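Local coordinates for protein PelD (PDB 4EUV) that binds the second messenger cyclic di-GMP and acts as an effector in pellicle formation, represented here by its GAF and GGDEF-like part, at residues S6-R11 against R210-Q215; A105-L110 against L118-V123; Y188-T193 against L227-P232. All blocks are in the same frame, centred on the assembly; numbering follows the deposited sequence.

Along the chain, interaction 1 opens first, helix 2-14 reaching forward to the turn ahead of strand 214-219; interaction 2 is nested inside that loop, and interaction 3 follows it in series, its segments alternating with those of interaction 1. Interaction 2 is a hairpin of the GAF sheet, its centre about 23 Å from that of interaction 1 and about 36 Å from that of interaction 3, across the chain's centre. Interactions 1 and 3, about 18 Å apart between centres, meet in the sheet of the GGDEF-like domain, where strands 214-219 and 225-231 are neighbours, and both touch cyclic di-GMP. The nucleotide sits where the N-terminal helix meets the GGDEF-like domain, away from the GAF hairpin.

Interaction 1. Residues S6-R11 against R210-Q215; sequences SLLGLR and RGLDVQ. With C2E (9,9'-[(2R,3R,3aS,5S,7aR,9R,10R,10aS,12S,14aR)-3,5,10,12-tetrahydroxy-5,12-dioxidooctahydro-2H,7H-difuro[3,2-d:3',2'-j][1,3,7,9,2,8]tetraoxadiphosphacyclododecine-2,9-diyl]bis(2-amino-1,9-dihydro-6H-purin-6-one)), chain B.
Leu8 lays its CD2 methyl over the backbone of Gly211, with CD2 only 3.4 Å from Gly211 CA, tighter than usual for two carbons. A residue without a side chain suits this spot, because the methyl lies against the main chain itself. The same methyl meets Leu212 CD1 at 3.7 Å, the two leucines slanting across one another. Leu212 begins pointing past the helix, but its tip swings back, and its CD1 also lies over one face of the Arg11 guanidinium. Arg11 reaches this place with CG anti to its own N and a bend at chi3 (73°). Its NH2 approaches Leu212 N, but both are donors and make no bond. The polar link runs instead through a water, which accepts from Arg11 NH1 at 2.7 Å and donates to Asp213 O at 2.9 Å; Tyr170 OH is a further partner of NH1. A long cationic side chain suits the place, giving its flat face to a methyl and its N-H groups to oxygens.

Residues 210-213 fit the RxxD pattern of the inhibitory site of diguanylate cyclases: its arginine and aspartate hold cyclic di-GMP, while Gly211 and Leu212 between them meet the helix. Asp213 points away from the helix and receives the Watson-Crick edge of one guanine in two bonds, N1 to OD2 at 2.6 Å and N2 to OD1 at 3.0 Å, which fixes the rotation of its carboxylate. Arg210 extends between the two bases, one face of its guanidinium lying over the second guanine, displaced toward the rim near C51, while NH1 donates to phosphate oxygen O1P at 2.9 Å. Arg245 and Thr234 also bond to the nucleotide. Leu7 and Leu10 touch helix 133-150.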
loop_
_atom_site.group_PDB
_atom_site.type_symbol
_atom_site.label_atom_id
_atom_site.label_comp_id
_atom_site.label_asym_id
_atom_site.label_seq_id
_atom_site.Cartn_x
_atom_site.Cartn_y
_atom_site.Cartn_z
ATOM N N SER A 6 5.462 -7.775 -6.802
ATOM C CA SER A 6 6.756 -7.343 -6.272
ATOM C C SER A 6 6.634 -6.878 -4.836
ATOM O O SER A 6 7.456 -7.235 -4.005
ATOM C CB SER A 6 7.385 -6.249 -7.133
ATOM O OG SER A 6 8.274 -6.820 -8.075
ATOM N N LEU A 7 5.602 -6.085 -4.554
ATOM C CA LEU A 7 5.278 -5.681 -3.184
ATOM C C LEU A 7 4.955 -6.879 -2.287
ATOM O O LEU A 7 5.362 -6.916 -1.126
ATOM C CB LEU A 7 4.113 -4.683 -3.176
ATOM C CG LEU A 7 4.448 -3.283 -3.710
ATOM C CD1 LEU A 7 3.183 -2.408 -3.757
ATOM C CD2 LEU A 7 5.565 -2.627 -2.904
ATOM N N LEU A 8 4.219 -7.848 -2.830
ATOM C CA LEU A 8 3.951 -9.096 -2.118
ATOM C C LEU A 8 5.219 -9.902 -1.936
ATOM O O LEU A 8 5.388 -10.559 -0.918
ATOM C CB LEU A 8 2.902 -9.932 -2.850
ATOM C CG LEU A 8 1.454 -9.481 -2.654
ATOM C CD1 LEU A 8 0.581 -9.952 -3.831
ATOM C CD2 LEU A 8 0.945 -10.009 -1.315
ATOM N N GLY A 9 6.104 -9.860 -2.930
ATOM C CA GLY A 9 7.397 -10.494 -2.819
ATOM C C GLY A 9 8.199 -9.907 -1.672
ATOM O O GLY A 9 8.658 -10.630 -0.791
ATOM N N LEU A 10 8.350 -8.588 -1.686
ATOM C CA LEU A 10 9.057 -7.871 -0.637
ATOM C C LEU A 10 8.462 -8.099 0.765
ATOM O O LEU A 10 9.197 -8.411 1.702
ATOM C CB LEU A 10 9.107 -6.376 -0.969
ATOM C CG LEU A 10 9.995 -5.454 -0.120
ATOM C CD1 LEU A 10 11.466 -5.913 -0.048
ATOM C CD2 LEU A 10 9.910 -4.045 -0.676
ATOM N N ARG A 11 7.143 -7.949 0.899
ATOM C CA ARG A 11 6.477 -8.090 2.201
ATOM C C ARG A 11 6.750 -9.452 2.838
ATOM O O ARG A 11 6.900 -9.557 4.058
ATOM C CB ARG A 11 4.956 -7.874 2.093
ATOM C CG ARG A 11 4.240 -7.877 3.456
ATOM C CD ARG A 11 2.749 -7.607 3.335
ATOM N NE ARG A 11 2.036 -8.753 2.778
ATOM C CZ ARG A 11 0.716 -8.816 2.608
ATOM N NH1 ARG A 11 -0.069 -7.782 2.933
ATOM N NH2 ARG A 11 0.182 -9.914 2.086
ATOM N N ARG A 210 -6.661 -12.564 0.092
ATOM C CA ARG A 210 -5.588 -12.851 -0.840
ATOM C C ARG A 210 -4.689 -11.634 -0.986
ATOM O O ARG A 210 -5.157 -10.501 -1.029
ATOM C CB ARG A 210 -6.164 -13.237 -2.207
ATOM C CG ARG A 210 -5.160 -13.754 -3.177
ATOM C CD ARG A 210 -5.769 -13.985 -4.567
ATOM N NE ARG A 210 -6.233 -15.353 -4.731
ATOM C CZ ARG A 210 -6.739 -15.857 -5.858
ATOM N NH1 ARG A 210 -6.894 -15.114 -6.977
ATOM N NH2 ARG A 210 -7.116 -17.113 -5.846
ATOM N N GLY A 211 -3.395 -11.920 -1.106
ATOM C CA GLY A 211 -2.315 -10.952 -1.153
ATOM C C GLY A 211 -2.495 -9.480 -0.875
ATOM O O GLY A 211 -2.740 -8.720 -1.766
ATOM N N LEU A 212 -2.351 -8.968 0.316
ATOM C CA LEU A 212 -2.449 -7.435 0.246
ATOM C C LEU A 212 -3.835 -6.825 0.437
ATOM O O LEU A 212 -3.951 -5.693 0.881
ATOM C CB LEU A 212 -1.969 -6.910 -1.102
ATOM C CG LEU A 212 -0.845 -5.858 -1.198
ATOM C CD1 LEU A 212 0.457 -6.430 -0.644
ATOM C CD2 LEU A 212 -0.594 -5.318 -2.608
ATOM N N ASP A 213 -4.887 -7.538 0.063
ATOM C CA ASP A 213 -6.213 -7.143 0.551
ATOM C C ASP A 213 -6.142 -7.221 2.060
ATOM O O ASP A 213 -5.428 -8.061 2.589
ATOM C CB ASP A 213 -7.283 -8.106 0.046
ATOM C CG ASP A 213 -7.535 -7.974 -1.453
ATOM O OD1 ASP A 213 -6.810 -7.214 -2.153
ATOM O OD2 ASP A 213 -8.447 -8.664 -1.932
ATOM N N VAL A 214 -6.876 -6.355 2.744
ATOM C CA VAL A 214 -6.889 -6.307 4.197
ATOM C C VAL A 214 -8.350 -6.263 4.648
ATOM O O VAL A 214 -9.210 -5.655 3.959
ATOM C CB VAL A 214 -6.079 -5.091 4.787
ATOM C CG1 VAL A 214 -4.543 -5.370 4.790
ATOM C CG2 VAL A 214 -6.400 -3.790 4.024
ATOM N N GLN A 215 -8.633 -6.893 5.796
ATOM C CA GLN A 215 -10.025 -7.034 6.253
ATOM C C GLN A 215 -10.213 -6.564 7.666
ATOM O O GLN A 215 -9.301 -6.645 8.453
ATOM C CB GLN A 215 -10.473 -8.510 6.213
ATOM C CG GLN A 215 -10.417 -9.142 4.835
ATOM C CD GLN A 215 -10.898 -10.592 4.842
ATOM O OE1 GLN A 215 -11.010 -11.212 5.911
ATOM N NE2 GLN A 215 -11.211 -11.121 3.665
HETATM P P1 C2E B . -8.779 -15.358 -10.563
HETATM O O2P C2E B . -9.970 -15.753 -11.375
HETATM O O1P C2E B . -8.672 -15.904 -9.151
HETATM O "O5'" C2E B . -8.773 -13.769 -10.561
HETATM C "C5'" C2E B . -9.165 -13.006 -11.706
HETATM C "C4'" C2E B . -8.844 -11.558 -11.373
HETATM O "O4'" C2E B . -9.825 -11.095 -10.407
HETATM C "C3'" C2E B . -7.486 -11.367 -10.701
HETATM O "O3'" C2E B . -6.418 -11.070 -11.605
HETATM C "C2'" C2E B . -7.716 -10.131 -9.848
HETATM O "O2'" C2E B . -7.548 -8.926 -10.603
HETATM C "C1'" C2E B . -9.161 -10.260 -9.441
HETATM N N9 C2E B . -9.202 -10.915 -8.109
HETATM C C8 C2E B . -9.592 -12.174 -7.845
HETATM N N7 C2E B . -9.514 -12.432 -6.525
HETATM C C5 C2E B . -9.064 -11.315 -5.926
HETATM C C6 C2E B . -8.760 -10.936 -4.533
HETATM O O6 C2E B . -8.962 -11.851 -3.544
HETATM N N1 C2E B . -8.305 -9.690 -4.311
HETATM C C2 C2E B . -8.105 -8.780 -5.325
HETATM N N2 C2E B . -7.634 -7.553 -5.018
HETATM N N3 C2E B . -8.376 -9.062 -6.641
HETATM C C4 C2E B . -8.833 -10.312 -6.974
HETATM P P11 C2E B . -4.897 -11.471 -11.255
HETATM O O21 C2E B . -4.112 -11.092 -12.496
HETATM O O11 C2E B . -4.489 -10.863 -9.927
HETATM O O5A C2E B . -4.913 -13.067 -11.097
HETATM C C5A C2E B . -5.004 -13.896 -12.257
HETATM C C4A C2E B . -5.087 -15.352 -11.837
HETATM O O4A C2E B . -3.898 -15.729 -11.159
HETATM C C3A C2E B . -6.167 -15.632 -10.801
HETATM O O3A C2E B . -7.455 -15.793 -11.374
HETATM C C2A C2E B . -5.683 -16.871 -10.078
HETATM O O2A C2E B . -5.955 -18.057 -10.844
HETATM C C1A C2E B . -4.194 -16.620 -10.081
HETATM N N91 C2E B . -3.789 -15.943 -8.817
HETATM C C81 C2E B . -3.510 -14.635 -8.620
HETATM N N71 C2E B . -3.160 -14.409 -7.332
HETATM C C51 C2E B . -3.202 -15.597 -6.704
HETATM C C61 C2E B . -2.948 -16.115 -5.347
HETATM O O61 C2E B . -2.555 -15.308 -4.326
HETATM N N11 C2E B . -3.134 -17.422 -5.111
HETATM C C21 C2E B . -3.504 -18.289 -6.080
HETATM N N21 C2E B . -3.637 -19.601 -5.757
HETATM N N31 C2E B . -3.756 -17.900 -7.352
HETATM C C41 C2E B . -3.612 -16.597 -7.697
HETATM O O HOH W 1 -2.648 -8.393 3.457
#

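Interaction 2. Residues A105-L110 against L118-V123; sequences AVCVPL and LALLAV. Unlike the reference sequence in segment 105-110: Ala105 (reference Gln).
Leu110 packs over the small side chain of Ala119: its CB and CD2 each lie 4.1 Å from the Ala119 CB methyl, while CD1 leans along the neighbouring strand toward Leu121 N. The small alanine and the large, branched leucine are complementary in size. Next along the same face, Val108 and Leu121 stand side by side, pointing the same way. Leu121 has CG anti to its N (chi1 177°), which carries its CD2 to within 4.1 Å of Val108 CG2; its CB lies 3.5 Å from Val108 O. Val106 and Val123 close the row, beta-branched residues well suited to extended strands.

The two strands form an antiparallel hairpin in the sheet of the GAF domain, with a classic beta bulge at each end. At one, Ala105, where the reference sequence has Gln, and Val106 both face Val123, whose O accepts from both N atoms: Ala105 N at 2.7 Å in the carbonyl plane, Val106 N at 3.2 Å and tilted from it. At the other, Leu118 and Ala119 both face Leu110.

The opposite face carries Cys107, Pro109, Leu120 and Ala122. Here the bump is Leu120, whose CD2 reaches diagonally to Cys107 SG at 4.2 Å. Pro109 faces Leu120 in a non-hydrogen-bonded pair, so its missing N-H costs this pairing nothing. Helix 74-82 packs on this side, with Val76 against both Cys107 and Leu120, whereas helices 23-39 and 133-150 take the valine and leucine row.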
loop_
_atom_site.group_PDB
_atom_site.type_symbol
_atom_site.label_atom_id
_atom_site.label_comp_id
_atom_site.label_asym_id
_atom_site.label_seq_id
_atom_site.Cartn_x
_atom_site.Cartn_y
_atom_site.Cartn_z
ATOM N N ALA A 105 20.718 13.042 -10.899
ATOM C CA ALA A 105 19.678 12.995 -11.921
ATOM C C ALA A 105 18.280 13.039 -11.280
ATOM O O ALA A 105 17.488 13.927 -11.599
ATOM C CB ALA A 105 19.842 11.773 -12.808
ATOM N N VAL A 106 17.989 12.085 -10.390
ATOM C CA VAL A 106 16.744 12.065 -9.609
ATOM C C VAL A 106 17.024 11.747 -8.144
ATOM O O VAL A 106 17.936 10.987 -7.825
ATOM C CB VAL A 106 15.731 10.978 -10.101
ATOM C CG1 VAL A 106 14.330 11.205 -9.493
ATOM C CG2 VAL A 106 15.631 10.951 -11.593
ATOM N N CYS A 107 16.206 12.319 -7.264
ATOM C CA CYS A 107 16.175 11.933 -5.862
ATOM C C CYS A 107 14.758 11.520 -5.477
ATOM O O CYS A 107 13.840 12.331 -5.557
ATOM C CB CYS A 107 16.642 13.089 -4.984
ATOM S SG CYS A 107 18.424 13.303 -4.972
ATOM N N VAL A 108 14.585 10.258 -5.090
ATOM C CA VAL A 108 13.280 9.746 -4.689
ATOM C C VAL A 108 13.329 9.378 -3.202
ATOM O O VAL A 108 14.070 8.463 -2.822
ATOM C CB VAL A 108 12.831 8.501 -5.522
ATOM C CG1 VAL A 108 11.360 8.206 -5.282
ATOM C CG2 VAL A 108 13.058 8.718 -6.998
ATOM N N PRO A 109 12.570 10.103 -2.358
ATOM C CA PRO A 109 12.495 9.755 -0.934
ATOM C C PRO A 109 11.499 8.613 -0.706
ATOM O O PRO A 109 10.461 8.567 -1.378
ATOM C CB PRO A 109 11.958 11.038 -0.299
ATOM C CG PRO A 109 11.076 11.646 -1.377
ATOM C CD PRO A 109 11.645 11.201 -2.713
ATOM N N LEU A 110 11.807 7.703 0.216
ATOM C CA LEU A 110 10.835 6.683 0.622
ATOM C C LEU A 110 10.077 7.187 1.863
ATOM O O LEU A 110 10.651 7.314 2.959
ATOM C CB LEU A 110 11.499 5.324 0.879
ATOM C CG LEU A 110 11.965 4.508 -0.339
ATOM C CD1 LEU A 110 13.078 5.217 -1.143
ATOM C CD2 LEU A 110 12.430 3.142 0.112
ATOM N N LEU A 118 11.913 7.457 5.416
ATOM C CA LEU A 118 12.720 6.339 5.901
ATOM C C LEU A 118 14.024 6.151 5.132
ATOM O O LEU A 118 14.976 5.571 5.660
ATOM C CB LEU A 118 11.921 5.043 5.837
ATOM C CG LEU A 118 10.904 4.804 6.946
ATOM C CD1 LEU A 118 9.496 5.119 6.461
ATOM C CD2 LEU A 118 11.004 3.348 7.387
ATOM N N ALA A 119 14.058 6.634 3.890
ATOM C CA ALA A 119 15.201 6.411 2.999
ATOM C C ALA A 119 15.227 7.352 1.799
ATOM O O ALA A 119 14.280 8.100 1.553
ATOM C CB ALA A 119 15.227 4.956 2.525
ATOM N N LEU A 120 16.326 7.297 1.052
ATOM C CA LEU A 120 16.533 8.121 -0.124
ATOM C C LEU A 120 17.077 7.229 -1.240
ATOM O O LEU A 120 18.085 6.543 -1.047
ATOM C CB LEU A 120 17.556 9.212 0.210
ATOM C CG LEU A 120 17.588 10.528 -0.565
ATOM C CD1 LEU A 120 18.397 11.554 0.219
ATOM C CD2 LEU A 120 18.176 10.346 -1.955
ATOM N N LEU A 121 16.392 7.209 -2.386
ATOM C CA LEU A 121 16.992 6.703 -3.623
ATOM C C LEU A 121 17.611 7.887 -4.358
ATOM O O LEU A 121 16.905 8.818 -4.747
ATOM C CB LEU A 121 15.953 6.023 -4.518
ATOM C CG LEU A 121 16.393 5.495 -5.898
ATOM C CD1 LEU A 121 17.259 4.247 -5.780
ATOM C CD2 LEU A 121 15.182 5.207 -6.786
ATOM N N ALA A 122 18.935 7.861 -4.518
ATOM C CA ALA A 122 19.641 8.904 -5.256
ATOM C C ALA A 122 20.143 8.331 -6.576
ATOM O O ALA A 122 20.972 7.417 -6.575
ATOM C CB ALA A 122 20.804 9.452 -4.434
ATOM N N VAL A 123 19.628 8.859 -7.703
ATOM C CA VAL A 123 20.029 8.363 -9.009
ATOM C C VAL A 123 20.974 9.350 -9.705
ATOM O O VAL A 123 20.724 10.565 -9.741
ATOM C CB VAL A 123 18.832 8.046 -9.919
ATOM C CG1 VAL A 123 19.302 7.215 -11.100
ATOM C CG2 VAL A 123 17.719 7.290 -9.145
#

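Interaction 3. Residues Y188-T193 against L227-P232; sequences YAFELT and LLVLLP. With C2E (9,9'-[(2R,3R,3aS,5S,7aR,9R,10R,10aS,12S,14aR)-3,5,10,12-tetrahydroxy-5,12-dioxidooctahydro-2H,7H-difuro[3,2-d:3',2'-j][1,3,7,9,2,8]tetraoxadiphosphacyclododecine-2,9-diyl]bis(2-amino-1,9-dihydro-6H-purin-6-one)), chain B.
Tyr188 O is met by two neighbouring groups of the partner strand: Val229 N donates to it at 2.8 Å, and Leu228 CA adds a CA-H...O contact of 3.4 Å. Tyr188 N returns the bond to Val229 O at 2.9 Å, making a hydrogen-bonded antiparallel pair. Phe190 and Leu227 form the next such pair, with Phe190 N donating to Leu227 O. Ala189 and Leu228 lie between, their side chains on the reverse face, where the Leu228 CD1 methyl bends back to Ala189 CB at 3.9 Å; a small residue there accommodates the reach of the leucine.

On the main face the rings are met at their edges. Phe190, with CG beside its own N (chi1 -60°), turns CE2 to Val229 CG2, 3.9 Å away and in the plane of the ring, and CD2 lies 3.5 Å from Leu227 O. Tyr188 meets Leu231 CD2 with its CD2 edge at 4.1 Å, the two side chains slanting past each other. Leu231 divides its two branches between separate partners: CD1 goes to the guanine amino group N2 of cyclic di-GMP, 3.6 Å away, so Leu231 lines the ligand pocket. Leucine suits the place because its forked tip can serve ring and nucleotide together.

Strand 185-192 runs between strands 225-231 and 265-272 in the four-stranded antiparallel sheet of the GGDEF-like domain; helix 198-207 packs on Phe190 and Leu227, while helix 236-253 brings Tyr242 onto Tyr188, Val229 and Leu231.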
loop_
_atom_site.group_PDB
_atom_site.type_symbol
_atom_site.label_atom_id
_atom_site.label_comp_id
_atom_site.label_asym_id
_atom_site.label_seq_id
_atom_site.Cartn_x
_atom_site.Cartn_y
_atom_site.Cartn_z
ATOM N N TYR A 188 -15.269 -3.357 -0.251
ATOM C CA TYR A 188 -16.523 -4.114 -0.113
ATOM C C TYR A 188 -16.887 -4.252 1.349
ATOM O O TYR A 188 -16.050 -4.710 2.149
ATOM C CB TYR A 188 -16.329 -5.518 -0.655
ATOM C CG TYR A 188 -16.416 -5.616 -2.155
ATOM C CD1 TYR A 188 -17.662 -5.672 -2.788
ATOM C CD2 TYR A 188 -15.266 -5.626 -2.946
ATOM C CE1 TYR A 188 -17.768 -5.762 -4.160
ATOM C CE2 TYR A 188 -15.352 -5.706 -4.345
ATOM C CZ TYR A 188 -16.612 -5.790 -4.943
ATOM O OH TYR A 188 -16.749 -5.861 -6.299
ATOM N N ALA A 189 -18.120 -3.880 1.702
ATOM C CA ALA A 189 -18.692 -4.193 2.986
ATOM C C ALA A 189 -19.722 -5.309 2.795
ATOM O O ALA A 189 -20.738 -5.122 2.090
ATOM C CB ALA A 189 -19.328 -2.978 3.594
ATOM N N PHE A 190 -19.441 -6.467 3.405
ATOM C CA PHE A 190 -20.375 -7.580 3.447
ATOM C C PHE A 190 -21.195 -7.545 4.740
ATOM O O PHE A 190 -20.685 -7.806 5.833
ATOM C CB PHE A 190 -19.641 -8.928 3.258
ATOM C CG PHE A 190 -18.921 -9.043 1.958
ATOM C CD1 PHE A 190 -19.609 -9.350 0.771
ATOM C CD2 PHE A 190 -17.541 -8.815 1.889
ATOM C CE1 PHE A 190 -18.920 -9.459 -0.443
ATOM C CE2 PHE A 190 -16.830 -8.925 0.675
ATOM C CZ PHE A 190 -17.508 -9.245 -0.493
ATOM N N GLU A 191 -22.462 -7.165 4.628
ATOM C CA GLU A 191 -23.328 -7.176 5.797
ATOM C C GLU A 191 -24.061 -8.518 5.887
ATOM O O GLU A 191 -24.738 -8.941 4.937
ATOM C CB GLU A 191 -24.335 -6.016 5.768
ATOM C CG GLU A 191 -25.163 -5.900 7.085
ATOM C CD GLU A 191 -26.316 -4.910 6.984
ATOM O OE1 GLU A 191 -26.717 -4.571 5.858
ATOM O OE2 GLU A 191 -26.829 -4.480 8.039
ATOM N N LEU A 192 -23.961 -9.169 7.045
ATOM C CA LEU A 192 -24.523 -10.519 7.174
ATOM C C LEU A 192 -25.833 -10.437 7.970
ATOM O O LEU A 192 -25.838 -10.175 9.176
ATOM C CB LEU A 192 -23.459 -11.494 7.721
ATOM C CG LEU A 192 -22.047 -11.436 7.100
ATOM C CD1 LEU A 192 -21.076 -12.454 7.715
ATOM C CD2 LEU A 192 -22.033 -11.557 5.583
ATOM N N THR A 193 -26.955 -10.525 7.253
ATOM C CA THR A 193 -28.271 -10.225 7.838
ATOM C C THR A 193 -28.995 -11.468 8.401
ATOM O O THR A 193 -30.023 -11.356 9.081
ATOM C CB THR A 193 -29.193 -9.542 6.809
ATOM O OG1 THR A 193 -29.401 -10.433 5.705
ATOM C CG2 THR A 193 -28.570 -8.240 6.278
ATOM N N LEU A 227 -18.189 -7.649 7.414
ATOM C CA LEU A 227 -16.822 -7.945 7.021
ATOM C C LEU A 227 -16.447 -6.945 5.926
ATOM O O LEU A 227 -16.970 -7.006 4.820
ATOM C CB LEU A 227 -16.714 -9.380 6.512
ATOM C CG LEU A 227 -15.329 -10.028 6.339
ATOM C CD1 LEU A 227 -15.580 -11.428 6.001
ATOM C CD2 LEU A 227 -14.535 -9.430 5.212
ATOM N N LEU A 228 -15.579 -6.001 6.279
ATOM C CA LEU A 228 -15.057 -4.969 5.369
ATOM C C LEU A 228 -13.736 -5.439 4.761
ATOM O O LEU A 228 -12.838 -5.931 5.477
ATOM C CB LEU A 228 -14.844 -3.680 6.180
ATOM C CG LEU A 228 -14.531 -2.348 5.499
ATOM C CD1 LEU A 228 -15.676 -1.915 4.541
ATOM C CD2 LEU A 228 -14.344 -1.292 6.549
ATOM N N VAL A 229 -13.651 -5.341 3.446
ATOM C CA VAL A 229 -12.471 -5.727 2.695
ATOM C C VAL A 229 -12.010 -4.557 1.812
ATOM O O VAL A 229 -12.759 -4.068 0.935
ATOM C CB VAL A 229 -12.715 -6.966 1.753
ATOM C CG1 VAL A 229 -11.389 -7.475 1.150
ATOM C CG2 VAL A 229 -13.439 -8.105 2.500
ATOM N N LEU A 230 -10.757 -4.170 2.015
ATOM C CA LEU A 230 -10.079 -3.232 1.111
ATOM C C LEU A 230 -9.235 -4.001 0.079
ATOM O O LEU A 230 -8.497 -4.927 0.428
ATOM C CB LEU A 230 -9.262 -2.200 1.936
ATOM C CG LEU A 230 -8.267 -1.339 1.131
ATOM C CD1 LEU A 230 -9.040 -0.233 0.349
ATOM C CD2 LEU A 230 -7.164 -0.787 2.023
ATOM N N LEU A 231 -9.405 -3.679 -1.203
ATOM C CA LEU A 231 -8.559 -4.197 -2.253
ATOM C C LEU A 231 -7.691 -3.079 -2.834
ATOM O O LEU A 231 -8.134 -2.353 -3.745
ATOM C CB LEU A 231 -9.356 -4.866 -3.392
ATOM C CG LEU A 231 -10.778 -5.438 -3.279
ATOM C CD1 LEU A 231 -10.979 -6.697 -4.119
ATOM C CD2 LEU A 231 -11.317 -5.625 -1.883
ATOM N N PRO A 232 -6.456 -2.935 -2.318
ATOM C CA PRO A 232 -5.509 -1.978 -2.905
ATOM C C PRO A 232 -5.209 -2.316 -4.359
ATOM O O PRO A 232 -5.191 -3.495 -4.749
ATOM C CB PRO A 232 -4.229 -2.194 -2.102
ATOM C CG PRO A 232 -4.680 -2.835 -0.796
ATOM C CD PRO A 232 -5.859 -3.684 -1.183
HETATM P P1 C2E B . -8.779 -15.358 -10.563
HETATM O O2P C2E B . -9.970 -15.753 -11.375
HETATM O O1P C2E B . -8.672 -15.904 -9.151
HETATM O "O5'" C2E B . -8.773 -13.769 -10.561
HETATM C "C5'" C2E B . -9.165 -13.006 -11.706
HETATM C "C4'" C2E B . -8.844 -11.558 -11.373
HETATM O "O4'" C2E B . -9.825 -11.095 -10.407
HETATM C "C3'" C2E B . -7.486 -11.367 -10.701
HETATM O "O3'" C2E B . -6.418 -11.070 -11.605
HETATM C "C2'" C2E B . -7.716 -10.131 -9.848
HETATM O "O2'" C2E B . -7.548 -8.926 -10.603
HETATM C "C1'" C2E B . -9.161 -10.260 -9.441
HETATM N N9 C2E B . -9.202 -10.915 -8.109
HETATM C C8 C2E B . -9.592 -12.174 -7.845
HETATM N N7 C2E B . -9.514 -12.432 -6.525
HETATM C C5 C2E B . -9.064 -11.315 -5.926
HETATM C C6 C2E B . -8.760 -10.936 -4.533
HETATM O O6 C2E B . -8.962 -11.851 -3.544
HETATM N N1 C2E B . -8.305 -9.690 -4.311
HETATM C C2 C2E B . -8.105 -8.780 -5.325
HETATM N N2 C2E B . -7.634 -7.553 -5.018
HETATM N N3 C2E B . -8.376 -9.062 -6.641
HETATM C C4 C2E B . -8.833 -10.312 -6.974
HETATM P P11 C2E B . -4.897 -11.471 -11.255
HETATM O O21 C2E B . -4.112 -11.092 -12.496
HETATM O O11 C2E B . -4.489 -10.863 -9.927
HETATM O O5A C2E B . -4.913 -13.067 -11.097
HETATM C C5A C2E B . -5.004 -13.896 -12.257
HETATM C C4A C2E B . -5.087 -15.352 -11.837
HETATM O O4A C2E B . -3.898 -15.729 -11.159
HETATM C C3A C2E B . -6.167 -15.632 -10.801
HETATM O O3A C2E B . -7.455 -15.793 -11.374
HETATM C C2A C2E B . -5.683 -16.871 -10.078
HETATM O O2A C2E B . -5.955 -18.057 -10.844
HETATM C C1A C2E B . -4.194 -16.620 -10.081
HETATM N N91 C2E B . -3.789 -15.943 -8.817
HETATM C C81 C2E B . -3.510 -14.635 -8.620
HETATM N N71 C2E B . -3.160 -14.409 -7.332
HETATM C C51 C2E B . -3.202 -15.597 -6.704
HETATM C C61 C2E B . -2.948 -16.115 -5.347
HETATM O O61 C2E B . -2.555 -15.308 -4.326
HETATM N N11 C2E B . -3.134 -17.422 -5.111
HETATM C C21 C2E B . -3.504 -18.289 -6.080
HETATM N N21 C2E B . -3.637 -19.601 -5.757
HETATM N N31 C2E B . -3.756 -17.900 -7.352
HETATM C C41 C2E B . -3.612 -16.597 -7.697
#